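Local coordinates for protein xylanase Y (Bacillus halodurans, PDB 1WU4) that hydrolyses xylooligosaccharides of three or more units, releasing xylose from the reducing end with inversion of anomeric configuration, at residues P125-E130 against P196-P201; T164-G169 against V217-A222; Q38-N43 against L364-M369. The protein carries 1 engineered substitution. All coordinates share one frame; numbering follows the deposited sequence.

Interaction 1: residues P125-E130 against P196-P201; sequences PAPDGE and PSYHLP
Asp128 lays its side chain over one face of the Tyr198 ring, carboxylate and ring stacked with their planes only 4° apart. Asp128 CB sits 3.8 Å from the centroid of the Tyr198 ring and 16° off its normal, a CH-pi contact displaced toward the rim. The carboxyl group continues over the phenol half: Asp128 CG comes to 3.6 Å from Tyr198 CE1, and Asp128 OD1 to 3.6 Å from Tyr198 CZ. A chi1 of 61° sets CG between the backbone N and the carbonyl carbon of Asp128, which turns the acid across the ring. Pro127 adds a looser apolar touch, its CB lying 4.3 Å from Tyr198 CD2. The contact joins the first turn of helix 127-144, opened by Ala126 at the N-cap, to the 3-10 turn 196-198. It borders the active site: Asp128 lies beside Glu70, the probable proton donor, and Tyr198 beside Asp263, the probable proton acceptor. Arg266 packs against Tyr198. With an alanine in place of Tyr198, the carboxylate of Asp128 would probably lose the flat surface it lies on and be freer to turn. Since the two side chains meet by stacking and van der Waals contact, with neither donating a hydrogen bond to the other, the ring probably limits the tilt of the carboxylate, which must take its polar partners from elsewhere, as in the long, weak ion pair of OD2 with Arg266.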
loop_
_atom_site.group_PDB
_atom_site.type_symbol
_atom_site.label_atom_id
_atom_site.label_comp_id
_atom_site.label_asym_id
_atom_site.label_seq_id
_atom_site.Cartn_x
_atom_site.Cartn_y
_atom_site.Cartn_z
ATOM N N PRO A 125 -4.145 7.235 -14.538
ATOM C CA PRO A 125 -3.389 6.416 -13.584
ATOM C C PRO A 125 -3.838 6.585 -12.134
ATOM O O PRO A 125 -4.640 7.461 -11.816
ATOM C CB PRO A 125 -1.968 6.912 -13.781
ATOM C CG PRO A 125 -2.192 8.393 -13.936
ATOM C CD PRO A 125 -3.410 8.474 -14.856
ATOM N N ALA A 126 -3.311 5.729 -11.267
ATOM C CA ALA A 126 -3.601 5.774 -9.836
ATOM C C ALA A 126 -2.234 5.840 -9.155
ATOM O O ALA A 126 -1.520 4.843 -9.089
ATOM C CB ALA A 126 -4.351 4.520 -9.406
ATOM N N PRO A 127 -1.853 7.022 -8.642
ATOM C CA PRO A 127 -0.565 7.233 -7.973
ATOM C C PRO A 127 -0.101 6.193 -6.956
ATOM O O PRO A 127 1.099 5.944 -6.839
ATOM C CB PRO A 127 -0.721 8.620 -7.360
ATOM C CG PRO A 127 -1.560 9.322 -8.376
ATOM C CD PRO A 127 -2.617 8.281 -8.708
ATOM N N ASP A 128 -1.024 5.589 -6.212
ATOM C CA ASP A 128 -0.594 4.589 -5.240
ATOM C C ASP A 128 -0.025 3.354 -5.934
ATOM O O ASP A 128 0.768 2.612 -5.352
ATOM C CB ASP A 128 -1.727 4.240 -4.251
ATOM C CG ASP A 128 -2.960 3.648 -4.914
ATOM O OD1 ASP A 128 -3.314 4.060 -6.035
ATOM O OD2 ASP A 128 -3.595 2.775 -4.279
ATOM N N GLY A 129 -0.415 3.144 -7.188
ATOM C CA GLY A 129 0.126 2.028 -7.942
ATOM C C GLY A 129 1.563 2.353 -8.322
ATOM O O GLY A 129 2.480 1.573 -8.075
ATOM N N GLU A 130 1.765 3.527 -8.912
ATOM C CA GLU A 130 3.104 3.942 -9.316
ATOM C C GLU A 130 4.131 3.874 -8.186
ATOM O O GLU A 130 5.239 3.380 -8.383
ATOM C CB GLU A 130 3.079 5.368 -9.888
ATOM C CG GLU A 130 2.914 5.455 -11.410
ATOM C CD GLU A 130 1.515 5.121 -11.898
ATOM O OE1 GLU A 130 1.299 5.168 -13.130
ATOM O OE2 GLU A 130 0.634 4.817 -11.067
ATOM N N PRO A 196 -5.163 10.463 1.852
ATOM C CA PRO A 196 -4.303 10.064 2.975
ATOM C C PRO A 196 -3.635 8.689 2.884
ATOM O O PRO A 196 -2.445 8.555 3.183
ATOM C CB PRO A 196 -5.236 10.183 4.175
ATOM C CG PRO A 196 -6.066 11.375 3.804
ATOM C CD PRO A 196 -6.397 11.108 2.341
ATOM N N SER A 197 -4.391 7.680 2.459
ATOM C CA SER A 197 -3.868 6.320 2.353
ATOM C C SER A 197 -2.748 6.157 1.327
ATOM O O SER A 197 -2.056 5.140 1.329
ATOM C CB SER A 197 -5.002 5.338 2.026
ATOM O OG SER A 197 -5.441 5.465 0.683
ATOM N N TYR A 198 -2.574 7.148 0.456
ATOM C CA TYR A 198 -1.532 7.110 -0.571
ATOM C C TYR A 198 -0.178 7.566 -0.032
ATOM O O TYR A 198 0.854 7.369 -0.677
ATOM C CB TYR A 198 -1.893 8.042 -1.730
ATOM C CG TYR A 198 -2.981 7.574 -2.674
ATOM C CD1 TYR A 198 -3.856 6.541 -2.335
ATOM C CD2 TYR A 198 -3.162 8.215 -3.901
ATOM C CE1 TYR A 198 -4.891 6.160 -3.203
ATOM C CE2 TYR A 198 -4.182 7.846 -4.766
ATOM C CZ TYR A 198 -5.043 6.823 -4.415
ATOM O OH TYR A 198 -6.060 6.475 -5.279
ATOM N N HIS A 199 -0.178 8.198 1.138
ATOM C CA HIS A 199 1.060 8.709 1.712
ATOM C C HIS A 199 1.925 7.639 2.350
ATOM O O HIS A 199 1.548 7.025 3.349
ATOM C CB HIS A 199 0.732 9.822 2.707
ATOM C CG HIS A 199 0.186 11.051 2.051
ATOM N ND1 HIS A 199 0.958 12.163 1.796
ATOM C CD2 HIS A 199 -1.028 11.303 1.507
ATOM C CE1 HIS A 199 0.244 13.045 1.119
ATOM N NE2 HIS A 199 -0.964 12.548 0.930
ATOM N N LEU A 200 3.098 7.434 1.760
ATOM C CA LEU A 200 4.040 6.423 2.219
ATOM C C LEU A 200 5.396 7.068 2.490
ATOM O O LEU A 200 6.347 6.902 1.718
ATOM C CB LEU A 200 4.177 5.342 1.145
ATOM C CG LEU A 200 2.861 4.743 0.636
ATOM C CD1 LEU A 200 3.146 3.821 -0.543
ATOM C CD2 LEU A 200 2.154 3.990 1.756
ATOM N N PRO A 201 5.509 7.808 3.606
ATOM C CA PRO A 201 6.781 8.462 3.922
ATOM C C PRO A 201 7.959 7.502 3.971
ATOM O O PRO A 201 9.077 7.867 3.600
ATOM C CB PRO A 201 6.503 9.144 5.266
ATOM C CG PRO A 201 5.411 8.315 5.866
ATOM C CD PRO A 201 4.527 8.002 4.686
#

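Interaction 2: residues T164-G169 against V217-A222; sequences TCVHNG and VFWKEA
Val166 pushes its two methyls against a pair of aromatic side chains, Phe218 and Trp219, on the neighbouring helix. Val166 CG2 is the more deeply engaged branch, 3.6 Å from Phe218 CE2 and 3.5 Å from Trp219 CZ2, one methyl thus serving both rings. The other branch, Val166 CG1, stands almost squarely over the Phe218 ring in a CH-pi contact, 4.2 Å from its centroid and 9° off the normal. This division of labour follows from chi1 of 177°, with CG1 anti to the backbone N and CG2 anti to the carbonyl carbon. The aromatic pair is itself packed: Phe218 CD2 lies 3.9 Å above the plane of the Trp219 ring, over its centre. On the other helix, CG1 of Val166 also lies over one face of the adjacent His167 imidazole, toward its rim; His167 NE2 is hydrogen-bonded to Asp215 OD1 and ND1 to Glu170 OE1. Farther out, Trp178 and Phe207 meet Trp219 edge-to-face, which probably limits how its indole can turn. Backbone hydrogen bonds between Cys165 and Met177 tie the end of helix 154-167 to the loop that follows. The result is apolar helix-to-helix packing, distant from the probable catalytic residues, between the C-terminal end of helix 154-167 and the first turn of helix 216-233, as belongs to the helical wall of an (alpha/alpha)6 barrel.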
loop_
_atom_site.group_PDB
_atom_site.type_symbol
_atom_site.label_atom_id
_atom_site.label_comp_id
_atom_site.label_asym_id
_atom_site.label_seq_id
_atom_site.Cartn_x
_atom_site.Cartn_y
_atom_site.Cartn_z
ATOM N N THR A 164 9.341 10.668 -13.956
ATOM C CA THR A 164 8.083 11.130 -14.527
ATOM C C THR A 164 7.157 11.657 -13.431
ATOM O O THR A 164 6.562 12.725 -13.567
ATOM C CB THR A 164 7.372 9.988 -15.279
ATOM O OG1 THR A 164 8.263 9.444 -16.262
ATOM C CG2 THR A 164 6.115 10.499 -15.968
ATOM N N CYS A 165 7.045 10.902 -12.342
ATOM C CA CYS A 165 6.187 11.288 -11.225
ATOM C C CYS A 165 6.488 12.679 -10.679
ATOM O O CYS A 165 5.583 13.381 -10.238
ATOM C CB CYS A 165 6.307 10.271 -10.090
ATOM S SG CYS A 165 5.633 8.638 -10.471
ATOM N N VAL A 166 7.757 13.072 -10.715
ATOM C CA VAL A 166 8.158 14.374 -10.195
ATOM C C VAL A 166 8.247 15.483 -11.242
ATOM O O VAL A 166 7.856 16.622 -10.979
ATOM C CB VAL A 166 9.537 14.276 -9.487
ATOM C CG1 VAL A 166 9.984 15.651 -9.005
ATOM C CG2 VAL A 166 9.453 13.312 -8.319
ATOM N N HIS A 167 8.735 15.140 -12.431
ATOM C CA HIS A 167 8.953 16.127 -13.485
ATOM C C HIS A 167 7.977 16.227 -14.648
ATOM O O HIS A 167 8.115 17.123 -15.482
ATOM C CB HIS A 167 10.363 15.928 -14.042
ATOM C CG HIS A 167 11.441 16.161 -13.032
ATOM N ND1 HIS A 167 11.946 17.413 -12.761
ATOM C CD2 HIS A 167 12.074 15.308 -12.192
ATOM C CE1 HIS A 167 12.845 17.323 -11.797
ATOM N NE2 HIS A 167 12.940 16.058 -11.433
ATOM N N ASN A 168 6.999 15.331 -14.721
ATOM C CA ASN A 168 6.048 15.374 -15.831
ATOM C C ASN A 168 5.414 16.758 -15.953
ATOM O O ASN A 168 5.008 17.358 -14.958
ATOM C CB ASN A 168 4.950 14.326 -15.640
ATOM C CG ASN A 168 4.360 13.854 -16.955
ATOM O OD1 ASN A 168 3.235 13.356 -17.001
ATOM N ND2 ASN A 168 5.126 13.991 -18.032
ATOM N N GLY A 169 5.335 17.260 -17.182
ATOM C CA GLY A 169 4.748 18.569 -17.406
ATOM C C GLY A 169 5.775 19.618 -17.784
ATOM O O GLY A 169 5.443 20.631 -18.402
ATOM N N VAL A 217 16.757 15.092 -2.757
ATOM C CA VAL A 217 16.388 16.062 -1.736
ATOM C C VAL A 217 14.862 16.170 -1.732
ATOM O O VAL A 217 14.237 16.188 -0.672
ATOM C CB VAL A 217 17.016 17.443 -2.014
ATOM C CG1 VAL A 217 16.434 18.485 -1.065
ATOM C CG2 VAL A 217 18.528 17.362 -1.836
ATOM N N PHE A 218 14.267 16.223 -2.922
ATOM C CA PHE A 218 12.813 16.297 -3.045
ATOM C C PHE A 218 12.142 15.144 -2.299
ATOM O O PHE A 218 11.196 15.352 -1.542
ATOM C CB PHE A 218 12.383 16.233 -4.513
ATOM C CG PHE A 218 10.906 16.027 -4.695
ATOM C CD1 PHE A 218 10.023 17.099 -4.629
ATOM C CD2 PHE A 218 10.392 14.744 -4.878
ATOM C CE1 PHE A 218 8.647 16.895 -4.741
ATOM C CE2 PHE A 218 9.025 14.530 -4.988
ATOM C CZ PHE A 218 8.151 15.605 -4.920
ATOM N N TRP A 219 12.619 13.924 -2.519
ATOM C CA TRP A 219 12.013 12.772 -1.861
ATOM C C TRP A 219 12.122 12.828 -0.341
ATOM O O TRP A 219 11.226 12.367 0.364
ATOM C CB TRP A 219 12.596 11.473 -2.423
ATOM C CG TRP A 219 12.031 11.166 -3.790
ATOM C CD1 TRP A 219 12.716 11.094 -4.970
ATOM C CD2 TRP A 219 10.653 10.942 -4.110
ATOM N NE1 TRP A 219 11.845 10.840 -6.010
ATOM C CE2 TRP A 219 10.572 10.744 -5.506
ATOM C CE3 TRP A 219 9.474 10.891 -3.351
ATOM C CZ2 TRP A 219 9.359 10.498 -6.160
ATOM C CZ3 TRP A 219 8.268 10.646 -4.002
ATOM C CH2 TRP A 219 8.220 10.453 -5.393
ATOM N N LYS A 220 13.207 13.402 0.164
ATOM C CA LYS A 220 13.363 13.540 1.604
ATOM C C LYS A 220 12.297 14.523 2.094
ATOM O O LYS A 220 11.671 14.318 3.137
ATOM C CB LYS A 220 14.757 14.071 1.933
ATOM C CG LYS A 220 14.980 14.310 3.412
ATOM C CD LYS A 220 16.380 14.824 3.679
ATOM C CE LYS A 220 16.565 15.157 5.146
ATOM N NZ LYS A 220 17.940 15.648 5.411
ATOM N N GLU A 221 12.083 15.587 1.327
ATOM C CA GLU A 221 11.088 16.592 1.682
ATOM C C GLU A 221 9.678 16.022 1.583
ATOM O O GLU A 221 8.796 16.406 2.350
ATOM C CB GLU A 221 11.229 17.821 0.779
ATOM C CG GLU A 221 12.617 18.436 0.834
ATOM C CD GLU A 221 12.785 19.609 -0.107
ATOM O OE1 GLU A 221 12.256 19.556 -1.234
ATOM O OE2 GLU A 221 13.468 20.578 0.279
ATOM N N ALA A 222 9.462 15.113 0.633
ATOM C CA ALA A 222 8.149 14.489 0.473
ATOM C C ALA A 222 7.845 13.604 1.684
ATOM O O ALA A 222 6.712 13.565 2.165
ATOM C CB ALA A 222 8.105 13.665 -0.812
#

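Interaction 3: residues Q38-N43 against L364-M369; sequences QLFGDN and LYLFAM
Leu39 and Leu366 mark the closest backbone approach, their CA atoms 8.5 Å apart, where the last turn of helix 25-40 meets the middle of helix 358-372. In this (alpha/alpha)6 barrel the contact brings an early helix of the chain against its last one, across more than 300 intervening residues. Leu366 carries one side of it and is received by Leu39 and Phe40 together. Leu39 and Leu366 run alongside one another, pointing in opposite senses, Leu39 CD2 reaching 3.7 Å from Leu366 CB. The Phe40 side chain comes in roughly perpendicular to that of Leu366. With chi1 at 180°, CG of Leu366 extends anti to the backbone N, which brings methyl CD2 to this pair. Beyond them, Met78 of helix 69-81 packs on both Phe40 and Leu366, and Trp36 stacks on the Phe40 ring, which together probably restrict that ring. Just past Phe40 the chain leaves the helix at Gly41, and Leu39 is tied by backbone hydrogen bonds to Ile48 and Tyr49. Methyl CD2 of Leu366 is the shared point of the contact, at 3.9 Å from both Leu39 CD2 and Phe40 CE2.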
loop_
_atom_site.group_PDB
_atom_site.type_symbol
_atom_site.label_atom_id
_atom_site.label_comp_id
_atom_site.label_asym_id
_atom_site.label_seq_id
_atom_site.Cartn_x
_atom_site.Cartn_y
_atom_site.Cartn_z
ATOM N N GLN A 38 -2.876 -19.475 -0.333
ATOM C CA GLN A 38 -4.284 -19.288 -0.647
ATOM C C GLN A 38 -4.471 -18.219 -1.718
ATOM O O GLN A 38 -5.365 -18.323 -2.557
ATOM C CB GLN A 38 -5.072 -18.892 0.600
ATOM C CG GLN A 38 -5.346 -20.037 1.553
ATOM C CD GLN A 38 -6.577 -19.781 2.394
ATOM O OE1 GLN A 38 -7.661 -19.541 1.862
ATOM N NE2 GLN A 38 -6.419 -19.829 3.710
ATOM N N LEU A 39 -3.613 -17.203 -1.696
ATOM C CA LEU A 39 -3.697 -16.101 -2.646
ATOM C C LEU A 39 -2.968 -16.319 -3.965
ATOM O O LEU A 39 -3.445 -15.897 -5.018
ATOM C CB LEU A 39 -3.165 -14.816 -2.000
ATOM C CG LEU A 39 -4.090 -14.010 -1.085
ATOM C CD1 LEU A 39 -4.723 -14.902 -0.034
ATOM C CD2 LEU A 39 -3.287 -12.898 -0.431
ATOM N N PHE A 40 -1.817 -16.980 -3.907
ATOM C CA PHE A 40 -1.005 -17.204 -5.099
ATOM C C PHE A 40 -0.950 -18.642 -5.601
ATOM O O PHE A 40 -0.309 -18.921 -6.614
ATOM C CB PHE A 40 0.412 -16.682 -4.845
ATOM C CG PHE A 40 0.498 -15.182 -4.804
ATOM C CD1 PHE A 40 0.877 -14.465 -5.935
ATOM C CD2 PHE A 40 0.147 -14.480 -3.653
ATOM C CE1 PHE A 40 0.904 -13.070 -5.924
ATOM C CE2 PHE A 40 0.169 -13.085 -3.631
ATOM C CZ PHE A 40 0.549 -12.378 -4.769
ATOM N N GLY A 41 -1.620 -19.551 -4.898
ATOM C CA GLY A 41 -1.627 -20.945 -5.313
ATOM C C GLY A 41 -2.679 -21.204 -6.376
ATOM O O GLY A 41 -3.404 -20.293 -6.767
ATOM N N ASP A 42 -2.775 -22.444 -6.844
ATOM C CA ASP A 42 -3.750 -22.779 -7.873
ATOM C C ASP A 42 -5.039 -23.317 -7.271
ATOM O O ASP A 42 -5.340 -24.507 -7.384
ATOM C CB ASP A 42 -3.168 -23.812 -8.840
ATOM C CG ASP A 42 -2.744 -25.091 -8.146
ATOM O OD1 ASP A 42 -2.304 -26.023 -8.851
ATOM O OD2 ASP A 42 -2.842 -25.165 -6.901
ATOM N N ASN A 43 -5.797 -22.438 -6.627
ATOM C CA ASN A 43 -7.057 -22.831 -6.016
ATOM C C ASN A 43 -8.144 -21.774 -6.191
ATOM O O ASN A 43 -8.196 -20.795 -5.447
ATOM C CB ASN A 43 -6.858 -23.119 -4.523
ATOM C CG ASN A 43 -8.152 -23.514 -3.824
ATOM O OD1 ASN A 43 -8.180 -23.696 -2.606
ATOM N ND2 ASN A 43 -9.230 -23.648 -4.593
ATOM N N LEU A 364 -4.643 -6.677 1.781
ATOM C CA LEU A 364 -4.340 -6.039 3.061
ATOM C C LEU A 364 -3.967 -7.100 4.093
ATOM O O LEU A 364 -3.086 -6.893 4.926
ATOM C CB LEU A 364 -5.553 -5.227 3.541
ATOM C CG LEU A 364 -5.695 -3.787 3.024
ATOM C CD1 LEU A 364 -5.425 -3.714 1.531
ATOM C CD2 LEU A 364 -7.084 -3.269 3.350
ATOM N N TYR A 365 -4.639 -8.244 4.012
ATOM C CA TYR A 365 -4.413 -9.365 4.913
ATOM C C TYR A 365 -2.978 -9.891 4.770
ATOM O O TYR A 365 -2.267 -10.046 5.763
ATOM C CB TYR A 365 -5.424 -10.467 4.584
ATOM C CG TYR A 365 -5.587 -11.551 5.624
ATOM C CD1 TYR A 365 -6.794 -11.709 6.306
ATOM C CD2 TYR A 365 -4.563 -12.465 5.877
ATOM C CE1 TYR A 365 -6.985 -12.751 7.203
ATOM C CE2 TYR A 365 -4.743 -13.514 6.776
ATOM C CZ TYR A 365 -5.957 -13.650 7.430
ATOM O OH TYR A 365 -6.152 -14.710 8.285
ATOM N N LEU A 366 -2.545 -10.164 3.539
ATOM C CA LEU A 366 -1.193 -10.675 3.344
ATOM C C LEU A 366 -0.137 -9.662 3.779
ATOM O O LEU A 366 0.867 -10.039 4.379
ATOM C CB LEU A 366 -0.960 -11.095 1.884
ATOM C CG LEU A 366 0.442 -11.641 1.573
ATOM C CD1 LEU A 366 0.783 -12.794 2.507
ATOM C CD2 LEU A 366 0.507 -12.102 0.126
ATOM N N PHE A 367 -0.351 -8.383 3.481
ATOM C CA PHE A 367 0.619 -7.377 3.900
ATOM C C PHE A 367 0.757 -7.385 5.424
ATOM O O PHE A 367 1.865 -7.319 5.954
ATOM C CB PHE A 367 0.214 -5.976 3.429
ATOM C CG PHE A 367 0.539 -5.695 1.986
ATOM C CD1 PHE A 367 1.760 -6.080 1.437
ATOM C CD2 PHE A 367 -0.364 -5.005 1.187
ATOM C CE1 PHE A 367 2.077 -5.778 0.111
ATOM C CE2 PHE A 367 -0.057 -4.697 -0.138
ATOM C CZ PHE A 367 1.166 -5.084 -0.675
ATOM N N ALA A 368 -0.370 -7.479 6.123
ATOM C CA ALA A 368 -0.353 -7.505 7.583
ATOM C C ALA A 368 0.321 -8.773 8.108
ATOM O O ALA A 368 1.028 -8.734 9.117
ATOM C CB ALA A 368 -1.770 -7.398 8.119
ATOM N N MET A 369 0.110 -9.894 7.425
ATOM C CA MET A 369 0.723 -11.151 7.843
ATOM C C MET A 369 2.238 -11.042 7.694
ATOM O O MET A 369 2.992 -11.514 8.545
ATOM C CB MET A 369 0.204 -12.313 6.992
ATOM C CG MET A 369 0.322 -13.668 7.671
ATOM S SD MET A 369 -0.691 -13.775 9.174
ATOM C CE MET A 369 -2.167 -14.522 8.538
#

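How the interactions relate
All three contacts are buried, yet they differ in depth and chemistry. Interaction 1 lies about 7 Å from the centre of the chain, beside the probable catalytic acids, and is the one in which a carboxylate takes part. Interactions 2 and 3 are apolar helix packing, with centres about 19 Å and 14 Å from that point, on opposite sides of it and away from the annotated sites. Interactions 1 and 2 use successive helices, 127-144 and 154-167, and touch where Glu130 CB meets Cys165 SG at 4.2 Å. Interaction 3 touches neither; it joins helices 25-40 and 358-372, and its segments enclose both other contacts in sequence.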